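Local coordinates for protein probable tautomerase ywhB (Bacillus subtilis, PDB 2OPA) that is a small hexameric member of the tautomerase family in the MIF clan, built around a beta-alpha-beta unit, at residues 1-5 with 36-40. Sequence-based numbering, arbitrary orientation.
Sequences PYVTV and EKIVV
The start of the parallel strand pair in a beta-alpha-beta unit, a fold element of this tautomerase-family subunit, brings Pro1, Tyr2 and Val3 against Ile38, Val39 and Val40. Strands 2-8 and 39-45 are joined through helix 13-31, and their touching parts run only 8° apart, which establishes the parallel sense. Val39 supplies both backbone bonds: its N donates to Pro1 O at 2.9 Å, and its O accepts from Val3 N at 2.7 Å, so one residue bridges the two positions flanking Tyr2. Both are nearly straight, the second with an N-H...O angle of 173°. A CA-H...O contact from Val40 CA to Val3 O, 3.2 Å, carries the pairing onward.

The two faces of the sheet differ. On the opposite face from Tyr2 and Val39, Val3 and Val40 both pack on helix 13-31, and Val3 CB lies 4.2 Å from Val40 CG2. The Tyr2 face meets a fourth subunit, where Tyr2 and Val39 touch its Tyr2, Phe41 and Val39, while Tyr2 OH is hydrogen-bonded to Tyr50 OH of a second subunit, which secures the far end of the ring. Antiparallel ladders with strands of the second and a third subunit extend the sheet beyond this pair.

Pro1 CD also rests 3.4 Å from Lys37 O, just before strand 39-45 begins. With CG of Tyr2 opposite its carbonyl carbon and beside the backbone N (chi1 -61°), the ring passes obliquely beside Val39: Tyr2 CD2 lies 3.7 Å from Val39 CB, and Tyr2 CE2 lies 3.9 Å from Val39 CG2.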
ATOM      1  N   PRO A   1      -7.608  13.852  -1.092  1.00 36.65           N
ATOM      2  CA  PRO A   1      -6.853  13.033  -0.112  1.00 36.48           C
ATOM      3  C   PRO A   1      -7.424  11.617   0.034  1.00 35.64           C
ATOM      4  O   PRO A   1      -8.640  11.433   0.146  1.00 35.00           O
ATOM      5  CB  PRO A   1      -6.904  13.779   1.211  1.00 37.02           C
ATOM      6  CG  PRO A   1      -7.046  15.234   0.723  1.00 36.71           C
ATOM      7  CD  PRO A   1      -7.998  15.134  -0.479  1.00 36.49           C
ATOM      8  N   TYR A   2      -6.534  10.627   0.021  1.00 33.65           N
ATOM      9  CA  TYR A   2      -6.926   9.230   0.153  1.00 32.61           C
ATOM     10  C   TYR A   2      -6.528   8.693   1.511  1.00 31.20           C
ATOM     11  O   TYR A   2      -5.346   8.642   1.854  1.00 31.80           O
ATOM     12  CB  TYR A   2      -6.287   8.394  -0.955  1.00 33.16           C
ATOM     13  CG  TYR A   2      -6.731   8.844  -2.316  1.00 34.86           C
ATOM     14  CD1 TYR A   2      -6.140   9.948  -2.930  1.00 34.82           C
ATOM     15  CD2 TYR A   2      -7.810   8.231  -2.952  1.00 34.76           C
ATOM     16  CE1 TYR A   2      -6.616  10.440  -4.142  1.00 35.80           C
ATOM     17  CE2 TYR A   2      -8.297   8.716  -4.166  1.00 37.12           C
ATOM     18  CZ  TYR A   2      -7.696   9.821  -4.753  1.00 36.36           C
ATOM     19  OH  TYR A   2      -8.183  10.308  -5.942  1.00 39.90           O
ATOM     20  N   VAL A   3      -7.528   8.296   2.286  1.00 28.71           N
ATOM     21  CA  VAL A   3      -7.285   7.780   3.619  1.00 28.53           C
ATOM     22  C   VAL A   3      -7.572   6.290   3.708  1.00 28.83           C
ATOM     23  O   VAL A   3      -8.673   5.837   3.398  1.00 29.65           O
ATOM     24  CB  VAL A   3      -8.157   8.515   4.661  1.00 28.45           C
ATOM     25  CG1 VAL A   3      -7.895   7.959   6.046  1.00 28.44           C
ATOM     26  CG2 VAL A   3      -7.860  10.009   4.623  1.00 29.59           C
ATOM     27  N   THR A   4      -6.566   5.531   4.120  1.00 28.65           N
ATOM     28  CA  THR A   4      -6.704   4.099   4.289  1.00 28.52           C
ATOM     29  C   THR A   4      -6.638   3.823   5.790  1.00 29.27           C
ATOM     30  O   THR A   4      -5.662   4.177   6.450  1.00 28.74           O
ATOM     31  CB  THR A   4      -5.562   3.328   3.584  1.00 29.32           C
ATOM     32  OG1 THR A   4      -5.595   3.604   2.181  1.00 29.85           O
ATOM     33  CG2 THR A   4      -5.721   1.817   3.785  1.00 29.27           C
ATOM     34  N   VAL A   5      -7.689   3.219   6.331  1.00 28.73           N
ATOM     35  CA  VAL A   5      -7.714   2.882   7.746  1.00 29.21           C
ATOM     36  C   VAL A   5      -7.596   1.377   7.846  1.00 28.53           C
ATOM     37  O   VAL A   5      -8.495   0.652   7.432  1.00 30.34           O
ATOM     38  CB  VAL A   5      -9.035   3.308   8.436  1.00 29.58           C
ATOM     39  CG1 VAL A   5      -8.969   2.965   9.913  1.00 28.30           C
ATOM     40  CG2 VAL A   5      -9.273   4.793   8.259  1.00 28.75           C
ATOM     41  N   GLU A  36     -15.838  16.426  -1.488  1.00 44.75           N
ATOM     42  CA  GLU A  36     -15.979  15.421  -2.533  1.00 43.71           C
ATOM     43  C   GLU A  36     -14.642  14.893  -3.033  1.00 43.76           C
ATOM     44  O   GLU A  36     -14.601  14.053  -3.928  1.00 44.19           O
ATOM     45  CB  GLU A  36     -16.789  15.970  -3.714  1.00 44.19           C
ATOM     46  CG  GLU A  36     -16.032  16.867  -4.689  1.00 45.10           C
ATOM     47  OE1 GLU A  36     -16.252  18.743  -3.256  1.00 48.91           O
ATOM     48  N   LYS A  37     -13.551  15.384  -2.454  1.00 43.35           N
ATOM     49  CA  LYS A  37     -12.212  14.948  -2.848  1.00 43.31           C
ATOM     50  C   LYS A  37     -11.602  14.006  -1.809  1.00 41.81           C
ATOM     51  O   LYS A  37     -10.513  13.477  -2.010  1.00 42.19           O
ATOM     52  CB  LYS A  37     -11.284  16.152  -3.004  1.00 46.47           C
ATOM     53  CG  LYS A  37     -11.703  17.142  -4.069  1.00 49.86           C
ATOM     54  CD  LYS A  37     -11.475  16.580  -5.448  1.00 52.02           C
ATOM     55  CE  LYS A  37     -11.809  17.604  -6.506  1.00 53.54           C
ATOM     56  NZ  LYS A  37     -11.427  17.120  -7.863  1.00 56.27           N
ATOM     57  N   ILE A  38     -12.299  13.815  -0.694  1.00 38.43           N
ATOM     58  CA  ILE A  38     -11.796  12.957   0.366  1.00 35.27           C
ATOM     59  C   ILE A  38     -12.357  11.541   0.264  1.00 34.86           C
ATOM     60  O   ILE A  38     -13.563  11.310   0.394  1.00 33.67           O
ATOM     61  CB  ILE A  38     -12.117  13.556   1.742  1.00 34.14           C
ATOM     62  CG1 ILE A  38     -11.600  15.000   1.802  1.00 33.23           C
ATOM     63  CG2 ILE A  38     -11.459  12.722   2.835  1.00 32.06           C
ATOM     64  CD1 ILE A  38     -12.033  15.768   3.033  1.00 31.75           C
ATOM     65  N   VAL A  39     -11.455  10.600   0.018  1.00 33.17           N
ATOM     66  CA  VAL A  39     -11.800   9.198  -0.129  1.00 32.11           C
ATOM     67  C   VAL A  39     -11.264   8.395   1.049  1.00 32.77           C
ATOM     68  O   VAL A  39     -10.135   8.616   1.497  1.00 32.91           O
ATOM     69  CB  VAL A  39     -11.202   8.639  -1.431  1.00 32.92           C
ATOM     70  CG1 VAL A  39     -11.401   7.123  -1.509  1.00 30.96           C
ATOM     71  CG2 VAL A  39     -11.844   9.335  -2.621  1.00 29.25           C
ATOM     72  N   VAL A  40     -12.080   7.470   1.549  1.00 30.17           N
ATOM     73  CA  VAL A  40     -11.670   6.631   2.663  1.00 30.88           C
ATOM     74  C   VAL A  40     -11.813   5.141   2.334  1.00 31.37           C
ATOM     75  O   VAL A  40     -12.852   4.700   1.837  1.00 31.00           O
ATOM     76  CB  VAL A  40     -12.494   6.938   3.939  1.00 30.15           C
ATOM     77  CG1 VAL A  40     -12.021   6.065   5.087  1.00 27.95           C
ATOM     78  CG2 VAL A  40     -12.361   8.403   4.308  1.00 30.23           C
TER